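Local atomic coordinates of hypothetical protein TM1631 (PDB entry 1VPQ), a protein that is of unknown function but folds as a TIM-type beta/alpha barrel and belongs to the DUF72 family. Residues T176-V180 and F189-P193; K121-Q126 and E151-R157; D198-F204 and V243-F249; V89-K95 and A125-F131. All coordinates share one frame; numbering follows the deposited sequence. Where two conformers were deposited one is given.

Interaction 1 of 4, residues T176-V180 and F189-P193. With SO4 (sulfate ion), chain D.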
# COMPACT_ATOMS: atom_id res chain seq x y z
N THR A 176 10.72 -1.68 -6.09
CA THR A 176 10.54 -0.48 -5.29
C THR A 176 10.37 -0.86 -3.81
O THR A 176 9.57 -1.74 -3.46
CB THR A 176 9.34 0.35 -5.82
OG1 THR A 176 9.64 0.84 -7.14
CG2 THR A 176 9.01 1.52 -4.89
N PHE A 177 11.14 -0.19 -2.96
CA PHE A 177 11.11 -0.43 -1.52
C PHE A 177 9.95 0.32 -0.85
O PHE A 177 9.80 1.54 -1.01
CB PHE A 177 12.45 -0.00 -0.90
CG PHE A 177 12.46 -0.10 0.60
CD1 PHE A 177 12.45 -1.34 1.23
CD2 PHE A 177 12.45 1.04 1.38
CE1 PHE A 177 12.44 -1.43 2.60
CE2 PHE A 177 12.45 0.96 2.75
CZ PHE A 177 12.43 -0.28 3.36
N VAL A 178 9.13 -0.42 -0.10
CA VAL A 178 8.04 0.19 0.67
C VAL A 178 8.56 0.73 1.99
O VAL A 178 8.93 -0.03 2.89
CB VAL A 178 6.92 -0.82 0.94
CG1 VAL A 178 5.84 -0.20 1.83
CG2 VAL A 178 6.31 -1.26 -0.38
N VAL A 179 8.60 2.05 2.10
CA VAL A 179 9.01 2.71 3.34
C VAL A 179 7.82 2.67 4.29
O VAL A 179 6.76 3.21 4.00
CB VAL A 179 9.42 4.18 3.12
CG1 VAL A 179 9.81 4.83 4.45
CG2 VAL A 179 10.56 4.29 2.10
N VAL A 180 8.00 2.02 5.44
CA VAL A 180 6.89 1.74 6.34
C VAL A 180 7.03 2.47 7.67
O VAL A 180 8.11 2.51 8.26
CB VAL A 180 6.79 0.24 6.68
CG1 VAL A 180 5.57 -0.04 7.55
CG2 VAL A 180 6.71 -0.58 5.44
N PHE A 189 9.62 -4.29 11.34
CA PHE A 189 10.54 -3.64 10.42
C PHE A 189 10.53 -2.13 10.70
O PHE A 189 9.46 -1.53 10.85
CB PHE A 189 10.15 -3.95 8.97
CG PHE A 189 11.22 -3.60 7.97
CD1 PHE A 189 11.28 -2.33 7.43
CD2 PHE A 189 12.15 -4.54 7.58
CE1 PHE A 189 12.28 -2.00 6.51
CE2 PHE A 189 13.14 -4.21 6.66
CZ PHE A 189 13.20 -2.95 6.12
N PRO A 190 11.73 -1.52 10.79
CA PRO A 190 11.81 -0.09 11.11
C PRO A 190 11.48 0.84 9.96
O PRO A 190 11.24 0.40 8.83
CB PRO A 190 13.28 0.08 11.51
CG PRO A 190 14.00 -0.93 10.70
CD PRO A 190 13.07 -2.11 10.61
N TYR A 191 11.46 2.13 10.26
CA TYR A 191 11.19 3.17 9.26
C TYR A 191 12.50 3.49 8.59
O TYR A 191 13.38 4.06 9.21
CB TYR A 191 10.62 4.41 9.94
CG TYR A 191 10.47 5.62 9.07
CD1 TYR A 191 9.34 5.79 8.28
CD2 TYR A 191 11.43 6.63 9.06
CE1 TYR A 191 9.19 6.91 7.47
CE2 TYR A 191 11.30 7.75 8.27
CZ TYR A 191 10.17 7.89 7.48
OH TYR A 191 10.02 9.01 6.69
N ARG A 192 12.63 3.08 7.33
CA ARG A 192 13.83 3.35 6.53
C ARG A 192 13.48 4.18 5.29
O ARG A 192 12.97 3.64 4.31
CB ARG A 192 14.51 2.04 6.08
CG ARG A 192 15.22 1.21 7.16
CD ARG A 192 15.57 2.04 8.37
NE ARG A 192 16.62 1.50 9.23
CZ ARG A 192 16.78 1.85 10.50
NH1 ARG A 192 15.95 2.70 11.09
NH2 ARG A 192 17.78 1.33 11.19
N PRO A 193 13.74 5.50 5.33
CA PRO A 193 13.37 6.32 4.19
C PRO A 193 14.44 6.22 3.10
O PRO A 193 15.36 7.04 3.04
CB PRO A 193 13.23 7.72 4.79
CG PRO A 193 14.12 7.72 5.99
CD PRO A 193 14.38 6.29 6.39
S SO4 D . 12.43 3.79 13.64
O1 SO4 D . 11.68 2.53 13.73
O2 SO4 D . 13.86 3.55 13.41
O3 SO4 D . 11.91 4.61 12.56
O4 SO4 D . 12.24 4.54 14.87
O HOH W 1 10.55 1.20 6.42
O HOH W 2 8.27 1.25 10.92

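Interaction 2 of 4, residues K121-Q126 and E151-R157. With SO4 (sulfate ion), chain B; SO4 (sulfate ion), chain C.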
# COMPACT_ATOMS: atom_id res chain seq x y z
N LYS A 121 -0.61 2.06 -11.17
CA LYS A 121 0.70 2.69 -10.97
C LYS A 121 1.74 1.73 -10.39
O LYS A 121 2.94 1.88 -10.65
CB LYS A 121 0.57 3.91 -10.06
CG LYS A 121 -0.17 5.10 -10.67
CD LYS A 121 0.67 5.84 -11.69
CE LYS A 121 0.31 7.31 -11.77
NZ LYS A 121 1.02 8.00 -12.87
N MET A 122 1.30 0.76 -9.59
CA MET A 122 2.20 -0.11 -8.84
C MET A 122 1.47 -1.33 -8.26
O MET A 122 0.31 -1.23 -7.88
CB MET A 122 2.86 0.68 -7.70
CG MET A 122 3.96 -0.04 -6.91
SD MET A 122 5.58 -0.06 -7.70
CE MET A 122 5.96 1.66 -8.00
N THR A 123 2.17 -2.46 -8.22
CA THR A 123 1.68 -3.66 -7.54
C THR A 123 2.46 -3.87 -6.25
O THR A 123 3.68 -3.74 -6.23
CB THR A 123 1.76 -4.91 -8.46
OG1 THR A 123 0.87 -4.72 -9.56
CG2 THR A 123 1.33 -6.17 -7.71
N LEU A 124 1.75 -4.20 -5.18
CA LEU A 124 2.34 -4.30 -3.85
C LEU A 124 2.38 -5.75 -3.38
O LEU A 124 1.35 -6.43 -3.34
CB LEU A 124 1.56 -3.47 -2.84
CG LEU A 124 2.01 -3.54 -1.38
CD1 LEU A 124 3.36 -2.87 -1.17
CD2 LEU A 124 0.96 -2.93 -0.46
N ALA A 125 3.58 -6.19 -3.00
CA ALA A 125 3.75 -7.47 -2.33
C ALA A 125 4.16 -7.21 -0.89
O ALA A 125 5.32 -6.88 -0.62
CB ALA A 125 4.81 -8.31 -3.05
N GLN A 126 3.20 -7.35 0.02
CA GLN A 126 3.43 -7.13 1.45
C GLN A 126 3.47 -8.46 2.19
O GLN A 126 2.51 -9.22 2.19
CB GLN A 126 2.35 -6.20 2.04
CG GLN A 126 2.31 -6.10 3.57
CD GLN A 126 1.32 -7.08 4.20
OE1 GLN A 126 0.13 -7.07 3.87
NE2 GLN A 126 1.80 -7.92 5.12
N GLU A 151 5.60 -2.81 -12.82
CA GLU A 151 6.06 -2.10 -11.64
C GLU A 151 5.70 -2.84 -10.35
O GLU A 151 4.52 -3.04 -10.06
CB GLU A 151 5.51 -0.67 -11.62
CG GLU A 151 6.21 0.30 -12.57
CD GLU A 151 7.60 0.73 -12.11
OE1 GLU A 151 8.02 0.32 -11.01
OE2 GLU A 151 8.28 1.47 -12.86
N LEU A 152 6.73 -3.24 -9.61
CA LEU A 152 6.60 -4.00 -8.37
C LEU A 152 7.24 -3.29 -7.17
O LEU A 152 8.30 -2.67 -7.30
CB LEU A 152 7.25 -5.38 -8.54
CG LEU A 152 7.00 -6.42 -7.44
CD1 LEU A 152 5.53 -6.81 -7.38
CD2 LEU A 152 7.86 -7.64 -7.63
N ALA A 153 6.57 -3.39 -6.02
CA ALA A 153 7.07 -2.89 -4.74
C ALA A 153 6.89 -3.93 -3.66
O ALA A 153 5.91 -4.69 -3.66
CB ALA A 153 6.35 -1.60 -4.34
N VAL A 154 7.86 -3.98 -2.74
CA VAL A 154 7.87 -4.97 -1.66
C VAL A 154 8.00 -4.31 -0.27
O VAL A 154 8.82 -3.40 -0.06
CB VAL A 154 8.99 -6.05 -1.86
CG1 VAL A 154 9.18 -6.89 -0.59
CG2 VAL A 154 8.65 -6.97 -3.05
N GLU A 155 7.19 -4.82 0.66
CA GLU A 155 7.20 -4.45 2.07
C GLU A 155 7.46 -5.67 2.96
O GLU A 155 6.79 -6.71 2.81
CB GLU A 155 5.83 -3.86 2.45
CG GLU A 155 5.76 -3.27 3.85
CD GLU A 155 4.34 -2.98 4.31
OE1 GLU A 155 3.51 -2.58 3.47
OE2 GLU A 155 4.04 -3.15 5.52
N PHE A 156 8.37 -5.53 3.91
CA PHE A 156 8.65 -6.55 4.93
C PHE A 156 8.11 -6.14 6.29
O PHE A 156 8.06 -4.95 6.63
CB PHE A 156 10.15 -6.79 5.06
CG PHE A 156 10.87 -6.89 3.76
CD1 PHE A 156 10.85 -8.07 3.04
CD2 PHE A 156 11.58 -5.80 3.27
CE1 PHE A 156 11.53 -8.16 1.81
CE2 PHE A 156 12.27 -5.88 2.05
CZ PHE A 156 12.25 -7.07 1.33
N ARG A 157 7.71 -7.14 7.08
CA ARG A 157 7.24 -6.94 8.45
C ARG A 157 8.30 -7.34 9.48
O ARG A 157 8.32 -6.81 10.58
CB ARG A 157 5.98 -7.77 8.69
CG ARG A 157 5.28 -7.47 10.01
CD ARG A 157 4.29 -6.36 9.83
NE ARG A 157 3.02 -6.89 9.34
CZ ARG A 157 2.19 -6.26 8.51
NH1 ARG A 157 2.48 -5.05 8.03
NH2 ARG A 157 1.06 -6.84 8.16
S SO4 B . -1.12 -4.51 5.99
O1 SO4 B . 0.33 -4.49 5.81
O2 SO4 B . -1.56 -5.86 6.33
O3 SO4 B . -1.45 -3.60 7.08
O4 SO4 B . -1.77 -4.12 4.75
S SO4 C . 1.24 -9.91 10.23
O1 SO4 C . 0.33 -9.79 9.09
O2 SO4 C . 0.76 -10.92 11.15
O3 SO4 C . 2.55 -10.31 9.76
O4 SO4 C . 1.34 -8.63 10.92

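Interaction 3 of 4, residues D198-F204 and V243-F249. With SO4 (sulfate ion), chain B.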
# COMPACT_ATOMS: atom_id res chain seq x y z
N ASP A 198 13.28 4.22 -9.12
CA ASP A 198 12.91 5.59 -9.46
C ASP A 198 11.46 5.87 -9.08
O ASP A 198 10.80 6.74 -9.67
CB ASP A 198 13.16 5.86 -10.96
CG ASP A 198 12.41 4.90 -11.88
OD1 ASP A 198 11.87 3.88 -11.41
OD2 ASP A 198 12.36 5.17 -13.10
N TYR A 199 10.97 5.13 -8.08
CA TYR A 199 9.71 5.41 -7.40
C TYR A 199 9.87 5.19 -5.90
O TYR A 199 10.63 4.32 -5.47
CB TYR A 199 8.58 4.53 -7.95
CG TYR A 199 8.27 4.85 -9.39
CD1 TYR A 199 7.42 5.90 -9.70
CD2 TYR A 199 8.85 4.13 -10.43
CE1 TYR A 199 7.13 6.22 -11.03
CE2 TYR A 199 8.57 4.44 -11.76
CZ TYR A 199 7.71 5.49 -12.05
OH TYR A 199 7.43 5.81 -13.36
N ALA A 200 9.17 6.00 -5.11
CA ALA A 200 9.04 5.78 -3.67
C ALA A 200 7.62 5.36 -3.35
O ALA A 200 6.67 5.75 -4.03
CB ALA A 200 9.40 7.02 -2.89
N TYR A 201 7.49 4.56 -2.30
CA TYR A 201 6.21 4.03 -1.85
C TYR A 201 6.21 4.04 -0.33
O TYR A 201 7.05 3.40 0.28
CB TYR A 201 6.03 2.61 -2.39
CG TYR A 201 4.60 2.09 -2.42
CD1 TYR A 201 3.87 1.88 -1.25
CD2 TYR A 201 3.99 1.76 -3.62
CE1 TYR A 201 2.57 1.38 -1.29
CE2 TYR A 201 2.71 1.26 -3.68
CZ TYR A 201 1.99 1.06 -2.51
OH TYR A 201 0.71 0.57 -2.58
N PHE A 202 5.28 4.77 0.29
CA PHE A 202 5.19 4.83 1.75
C PHE A 202 3.91 4.20 2.22
O PHE A 202 2.85 4.44 1.63
CB PHE A 202 5.19 6.28 2.25
CG PHE A 202 6.45 7.00 1.97
CD1 PHE A 202 6.74 7.45 0.68
CD2 PHE A 202 7.36 7.26 2.99
CE1 PHE A 202 7.92 8.13 0.41
CE2 PHE A 202 8.54 7.94 2.72
CZ PHE A 202 8.82 8.38 1.43
N ARG A 203 3.99 3.42 3.30
CA ARG A 203 2.79 2.90 3.95
C ARG A 203 2.83 3.18 5.45
O ARG A 203 3.78 2.82 6.12
CB ARG A 203 2.64 1.41 3.68
CG ARG A 203 2.40 1.08 2.20
CD ARG A 203 1.97 -0.36 2.03
NE ARG A 203 0.55 -0.56 2.33
CZ ARG A 203 0.03 -1.61 2.97
NH1 ARG A 203 0.81 -2.57 3.44
NH2 ARG A 203 -1.28 -1.68 3.16
N PHE A 204 1.78 3.83 5.96
CA PHE A 204 1.68 4.19 7.38
C PHE A 204 0.54 3.41 8.04
O PHE A 204 -0.62 3.60 7.70
CB PHE A 204 1.45 5.69 7.55
CG PHE A 204 2.46 6.56 6.82
CD1 PHE A 204 3.82 6.27 6.86
CD2 PHE A 204 2.04 7.68 6.12
CE1 PHE A 204 4.74 7.08 6.20
CE2 PHE A 204 2.96 8.49 5.45
CZ PHE A 204 4.31 8.19 5.49
N VAL A 243 12.96 10.86 -7.17
CA VAL A 243 12.18 9.86 -7.93
C VAL A 243 11.15 10.48 -8.88
O VAL A 243 10.83 11.67 -8.77
CB VAL A 243 11.49 8.85 -6.99
CG1 VAL A 243 12.54 8.09 -6.17
CG2 VAL A 243 10.50 9.54 -6.08
N LYS A 244 10.65 9.68 -9.81
CA LYS A 244 9.66 10.15 -10.79
C LYS A 244 8.34 10.46 -10.08
O LYS A 244 7.76 11.53 -10.30
CB LYS A 244 9.38 9.11 -11.89
CG LYS A 244 10.59 8.45 -12.53
CD LYS A 244 11.57 9.44 -13.12
CE LYS A 244 12.75 8.72 -13.79
NZ LYS A 244 12.30 7.88 -14.93
N GLU A 245 7.89 9.53 -9.25
CA GLU A 245 6.65 9.68 -8.47
C GLU A 245 6.75 8.98 -7.12
O GLU A 245 7.52 8.03 -6.96
CB GLU A 245 5.45 9.11 -9.23
CG GLU A 245 5.01 9.93 -10.44
CD GLU A 245 4.12 9.16 -11.39
OE1 GLU A 245 3.50 8.16 -10.99
OE2 GLU A 245 4.04 9.57 -12.57
N THR A 246 5.96 9.45 -6.16
CA THR A 246 5.91 8.89 -4.81
C THR A 246 4.46 8.59 -4.46
O THR A 246 3.59 9.42 -4.71
CB THR A 246 6.49 9.88 -3.76
OG1 THR A 246 7.90 10.04 -3.96
CG2 THR A 246 6.25 9.40 -2.34
N TYR A 247 4.22 7.42 -3.89
CA TYR A 247 2.88 6.98 -3.51
C TYR A 247 2.82 6.78 -2.01
O TYR A 247 3.58 5.99 -1.46
CB TYR A 247 2.49 5.69 -4.24
CG TYR A 247 2.87 5.73 -5.69
CD1 TYR A 247 2.25 6.62 -6.57
CD2 TYR A 247 3.87 4.90 -6.19
CE1 TYR A 247 2.62 6.68 -7.90
CE2 TYR A 247 4.24 4.95 -7.52
CZ TYR A 247 3.61 5.84 -8.38
OH TYR A 247 3.99 5.89 -9.71
N VAL A 248 1.92 7.50 -1.36
CA VAL A 248 1.84 7.51 0.09
C VAL A 248 0.44 7.07 0.49
O VAL A 248 -0.55 7.68 0.10
CB VAL A 248 2.12 8.93 0.64
CG1 VAL A 248 2.15 8.92 2.16
CG2 VAL A 248 3.44 9.49 0.07
N PHE A 249 0.36 5.99 1.26
CA PHE A 249 -0.94 5.48 1.71
C PHE A 249 -0.99 5.35 3.22
O PHE A 249 -0.00 4.94 3.83
CB PHE A 249 -1.24 4.12 1.06
CG PHE A 249 -1.27 4.17 -0.44
CD1 PHE A 249 -2.43 4.52 -1.11
CD2 PHE A 249 -0.13 3.87 -1.18
CE1 PHE A 249 -2.46 4.58 -2.50
CE2 PHE A 249 -0.16 3.93 -2.57
CZ PHE A 249 -1.33 4.29 -3.22
S SO4 B . -1.12 -4.51 5.99
O1 SO4 B . 0.33 -4.49 5.81
O2 SO4 B . -1.56 -5.86 6.33
O3 SO4 B . -1.45 -3.60 7.08
O4 SO4 B . -1.77 -4.12 4.75

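Interaction 4 of 4, residues V89-K95 and A125-F131. With SO4 (sulfate ion), chain C.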
# COMPACT_ATOMS: atom_id res chain seq x y z
N VAL A 89 0.74 -15.47 -2.92
CA VAL A 89 2.07 -15.04 -3.33
C VAL A 89 2.86 -14.49 -2.15
O VAL A 89 4.04 -14.79 -2.00
CB VAL A 89 1.97 -14.01 -4.48
CG1 VAL A 89 3.32 -13.33 -4.75
CG2 VAL A 89 1.44 -14.70 -5.74
N THR A 90 2.19 -13.73 -1.29
CA THR A 90 2.83 -13.09 -0.13
C THR A 90 2.79 -13.88 1.20
O THR A 90 3.65 -13.66 2.06
CB THR A 90 2.24 -11.70 0.08
OG1 THR A 90 0.81 -11.77 0.08
CG2 THR A 90 2.71 -10.77 -1.02
N HIS A 91 1.81 -14.77 1.38
CA HIS A 91 1.60 -15.43 2.68
C HIS A 91 1.69 -16.96 2.69
O HIS A 91 1.61 -17.57 3.75
CB HIS A 91 0.21 -15.04 3.24
CG HIS A 91 0.12 -13.62 3.69
ND1 HIS A 91 0.16 -12.55 2.81
CD2 HIS A 91 -0.01 -13.08 4.93
CE1 HIS A 91 0.08 -11.42 3.49
NE2 HIS A 91 -0.04 -11.71 4.77
N VAL A 92 1.81 -17.60 1.52
CA VAL A 92 1.61 -19.06 1.44
C VAL A 92 2.73 -19.78 0.69
O VAL A 92 3.45 -20.58 1.28
CB VAL A 92 0.25 -19.41 0.78
CG1 VAL A 92 0.01 -20.91 0.79
CG2 VAL A 92 -0.89 -18.70 1.49
N LEU A 93 2.88 -19.50 -0.60
CA LEU A 93 3.73 -20.32 -1.48
C LEU A 93 5.17 -20.43 -1.01
O LEU A 93 5.79 -21.48 -1.15
CB LEU A 93 3.72 -19.76 -2.91
CG LEU A 93 2.38 -19.82 -3.66
CD1 LEU A 93 2.49 -19.03 -4.95
CD2 LEU A 93 1.95 -21.25 -3.94
N TRP A 94 5.71 -19.35 -0.46
CA TRP A 94 7.10 -19.36 0.03
C TRP A 94 7.30 -20.31 1.22
O TRP A 94 8.40 -20.83 1.43
CB TRP A 94 7.56 -17.94 0.38
CG TRP A 94 6.76 -17.29 1.45
CD1 TRP A 94 5.70 -16.45 1.28
CD2 TRP A 94 6.96 -17.42 2.86
NE1 TRP A 94 5.23 -16.04 2.51
CE2 TRP A 94 5.99 -16.62 3.49
CE3 TRP A 94 7.88 -18.11 3.65
CZ2 TRP A 94 5.89 -16.52 4.87
CZ3 TRP A 94 7.79 -18.00 5.03
CH2 TRP A 94 6.80 -17.21 5.62
N LYS A 95 6.23 -20.52 2.00
CA LYS A 95 6.22 -21.50 3.10
C LYS A 95 6.24 -22.93 2.56
O LYS A 95 6.71 -23.84 3.23
CB LYS A 95 4.98 -21.34 3.99
CG LYS A 95 4.81 -20.01 4.71
CD LYS A 95 3.68 -20.12 5.75
CE LYS A 95 3.46 -18.84 6.54
NZ LYS A 95 2.28 -18.08 6.07
N ALA A 125 3.58 -6.19 -3.00
CA ALA A 125 3.75 -7.47 -2.33
C ALA A 125 4.16 -7.21 -0.89
O ALA A 125 5.32 -6.88 -0.62
CB ALA A 125 4.81 -8.31 -3.05
N GLN A 126 3.20 -7.35 0.02
CA GLN A 126 3.43 -7.13 1.45
C GLN A 126 3.47 -8.46 2.19
O GLN A 126 2.51 -9.22 2.19
CB GLN A 126 2.35 -6.20 2.04
CG GLN A 126 2.31 -6.10 3.57
CD GLN A 126 1.32 -7.08 4.20
OE1 GLN A 126 0.13 -7.07 3.87
NE2 GLN A 126 1.80 -7.92 5.12
N PHE A 127 4.60 -8.72 2.84
CA PHE A 127 4.88 -10.00 3.47
C PHE A 127 4.65 -9.96 4.97
O PHE A 127 4.91 -8.94 5.61
CB PHE A 127 6.31 -10.41 3.16
CG PHE A 127 6.52 -10.77 1.73
CD1 PHE A 127 6.81 -9.79 0.79
CD2 PHE A 127 6.40 -12.09 1.31
CE1 PHE A 127 6.98 -10.12 -0.54
CE2 PHE A 127 6.57 -12.43 -0.01
CZ PHE A 127 6.87 -11.45 -0.94
N PRO A 128 4.16 -11.07 5.55
CA PRO A 128 3.84 -11.08 6.97
C PRO A 128 5.08 -11.17 7.87
O PRO A 128 6.23 -11.25 7.39
CB PRO A 128 2.96 -12.32 7.12
CG PRO A 128 3.40 -13.24 6.04
CD PRO A 128 3.91 -12.38 4.91
N PHE A 129 4.82 -11.12 9.18
CA PHE A 129 5.85 -11.19 10.22
C PHE A 129 6.67 -12.47 10.11
O PHE A 129 7.89 -12.45 10.30
CB PHE A 129 5.18 -11.12 11.59
CG PHE A 129 6.14 -10.94 12.73
CD1 PHE A 129 6.77 -9.72 12.94
CD2 PHE A 129 6.40 -11.98 13.62
CE1 PHE A 129 7.65 -9.55 13.99
CE2 PHE A 129 7.28 -11.81 14.67
CZ PHE A 129 7.90 -10.60 14.86
N SER A 130 6.00 -13.56 9.78
CA SER A 130 6.62 -14.89 9.62
C SER A 130 7.60 -15.01 8.45
O SER A 130 8.39 -15.94 8.41
CB SER A 130 5.54 -15.95 9.45
OG SER A 130 4.75 -15.64 8.31
N PHE A 131 7.51 -14.12 7.48
CA PHE A 131 8.48 -14.06 6.38
C PHE A 131 9.76 -13.44 6.90
O PHE A 131 9.78 -12.27 7.26
CB PHE A 131 7.91 -13.23 5.23
CG PHE A 131 8.70 -13.30 3.94
CD1 PHE A 131 8.81 -14.49 3.24
CD2 PHE A 131 9.27 -12.16 3.39
CE1 PHE A 131 9.50 -14.56 2.04
CE2 PHE A 131 9.95 -12.22 2.19
CZ PHE A 131 10.07 -13.43 1.51
S SO4 C . 1.24 -9.91 10.23
O1 SO4 C . 0.33 -9.79 9.09
O2 SO4 C . 0.76 -10.92 11.15
O3 SO4 C . 2.55 -10.31 9.76
O4 SO4 C . 1.34 -8.63 10.92
O HOH W 3 0.21 -9.56 6.55
O HOH W 4 2.27 -16.41 9.10

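Interaction 1 of 4, residues T176-V180 and F189-P193
Phe-177 meets Phe-189 rim to rim, its CZ 3.6 Å from Phe-189 CE1, with the ring planes 53° apart and neither ring over the face of the other. The same edge of Phe-177 also receives a backbone carbonyl: Arg-192 O lies near the ring plane, 3.1 Å from CE2. With CG anti to the backbone N (chi1 175°), the phenyl group of Phe-177 reaches out of the strand into the angle between Phe-189 and Arg-192. Trimming it to an alanine would probably open a gap beside the Phe-189 ring and leave that ring freer to shift. Val-179 continues the packing: CG1 lies 3.7 Å from Tyr-191 CE1, and CG2 stands 3.3 Å from Arg-192 O. No direct hydrogen bond joins the segments; two waters do the polar work. The first takes hydrogens from Val-180 N and Arg-192 N and gives one to Pro-190 O, 2.6 Å from that oxygen; the second donates to both Val-180 O and Phe-189 O. Val-180 O also draws the CA of Tyr-191 to 3.3 Å in a CA-H...O contact. Farther out, the hydroxyl of Tyr-191 is hydrogen-bonded to Asp-235, and the backbone N of Tyr-191 makes weak bonds to a sulfate probably derived from the crystallisation liquor. The loop 189-193 thus folds back over the strand 176-181 that precedes it. Helix 164-173 supplies Tyr-167, edge-to-face with Phe-177, and Leu-170, while strands 152-155 and 199-204 hydrogen-bond to the strand as its barrel neighbours.

Interaction 2 of 4, residues K121-Q126 and E151-R157
The guanidinium of Arg-157 has the amide of Gln-126 over one face and two sulfate ions at its edges. Amide and guanidinium planes are 21° apart, with Gln-126 NE2 3.3 Å from Arg-157 NH2; both are donors, so this is a contact of flat groups and not a hydrogen bond. The Gln-126 and Arg-157 pair lies at the C-terminal end of two neighbouring parallel strands, 120-126 and 152-155, which helix 135-147 connects as a beta-alpha-beta unit of the TIM barrel. Bends at chi2 and chi3 (90° and 84°) curl the arginine chain back so that its nitrogens divide between the anions: NE bonds O4 of the chain C sulfate at 2.9 Å and NH2 bonds O1 of that ion at 3.2 Å, while NH1 reaches O1 of the chain B sulfate at 3.1 Å. A leucine in its place would probably leave both anions without a shared cationic partner and the Gln-126 amide without its flat cover. Glu-155 OE2 adds a salt bridge to Arg-157 NH1, while its OE1 pairs with Arg-203; Gln-126 OE1 is held by Lys-84. Arg-157, Arg-203 and Lys-84 bring positive charge to these sulfates, which probably come from the crystallisation liquor but are consistent with an anion-binding pocket. The strands themselves exchange four backbone bonds, with Thr-123 N to Glu-151 O at one end and Glu-155 N to Ala-125 O at the other. The straightest joins Ala-125 N to Ala-153 O at 2.8 Å. Met-122 folds over its neighbour strand and sets SD 3.8 Å from Ala-153 CB.

Interaction 3 of 4, residues D198-F204 and V243-F249
Tyr-201 meets Phe-249 obliquely, its CZ 3.6 Å from Phe-249 CE2 and the ring planes 38° apart, neither a stack nor an edge-to-face pair. The two belong to parallel strands 199-204 and 245-250, neighbours in the TIM barrel joined through helix 226-240 in a beta-alpha-beta crossover. CG of Tyr-201 stands opposite its own backbone N (chi1 -160°), which carries the ring toward the neighbouring strand and Phe-249; its hydroxyl is held by Glu-54 and Thr-82. Toward the start of the strands, Tyr-199 takes Lys-244 CG over one face and has Tyr-247 OH 3.4 Å from its CE1. That hydroxyl is fixed by donating to Glu-245 OE1 at 2.7 Å, on the anti side, tilted 31° from the carboxylate plane; the same oxygen forms a salt bridge with Lys-121. Phe-202, Thr-246 and Val-248 face helix 226-240, and Phe-202 CE1 meets the methyl CG2 of Thr-246 at 3.5 Å. Separately, Phe-204 CE2 presses on Val-248 CG1. Backbone bonds run the length of the pair, among them a short one from Phe-202 N to Tyr-247 O at 2.7 Å, and at the N-terminal end Lys-244 N bonds Asp-198 O. At the C-terminal end Arg-203, paired with Glu-155 and Glu-54, turns its guanidinium edge to a sulfate: NH1 bonds O1 at 3.1 Å, and NH2 bonds O4 at 3.0 Å.

Interaction 4 of 4, residues V89-K95 and A125-F131
A water between His-91 and Gln-126 is gripped from three sides: it accepts from Gln-126 NE2 at 2.7 Å, shares a 2.8 Å bond with His-91 NE2, and donates to O1 of a sulfate. Gln-126 OE1 is meanwhile taken by Lys-84, which leaves the amide nitrogen turned to the water. The imidazole is fixed at its other nitrogen, ND1, by the hydroxyl of Thr-90, and one of its faces is covered by Pro-128, whose CD sits 4.0 Å from the ring centroid in a CH-pi contact. Thr-90 is wedged in beside this: CG2 stands over the centre of the Phe-127 ring, while its carbonyl O receives Trp-94 NE1 at 2.9 Å, the donor well above the carbonyl plane. CG of Trp-94 sits between its backbone N and carbonyl carbon (chi1 61°), which turns the indole back so that NE1 reaches Thr-90 O. The edge of Phe-131 points into one indole face, CD1 3.5 Å from Trp-94 CD2, with the ring planes at 69°. Phe-127 also turns its edge to the indole, offset and more distant, and lays CD2 over the face of Phe-131. Tyr-140 of helix 135-147 meets Trp-94 edge-to-face. Trp-94, Phe-127 and Phe-131 form an aromatic cluster between the short helices 87-91 and 93-96, which follow strand 80-84, and the loop after strand 120-126, at the C-terminal end of the barrel strands, where TIM barrels characteristically carry their binding sites.

All four interactions belong to one eight-stranded parallel barrel. Along the chain interaction 4 opens first and interleaves with interaction 2, with which it shares Ala-125 and Gln-126; interactions 1 and 3 follow in series. Interactions 2, 1 and 3 trace consecutive strands round the sheet, 120-126, 152-155, 176-181, 199-204 and 245-250, their neighbouring centres about 10 to 11 Å apart. Interaction 4 stands beside interaction 2, about 12 Å away between centres, and about 22 Å from interaction 3. One sulfate touches interactions 2 and 3, another interactions 2 and 4, so residues from widely separated parts of the sequence gather at one barrel end, consistent with an anion-binding pocket.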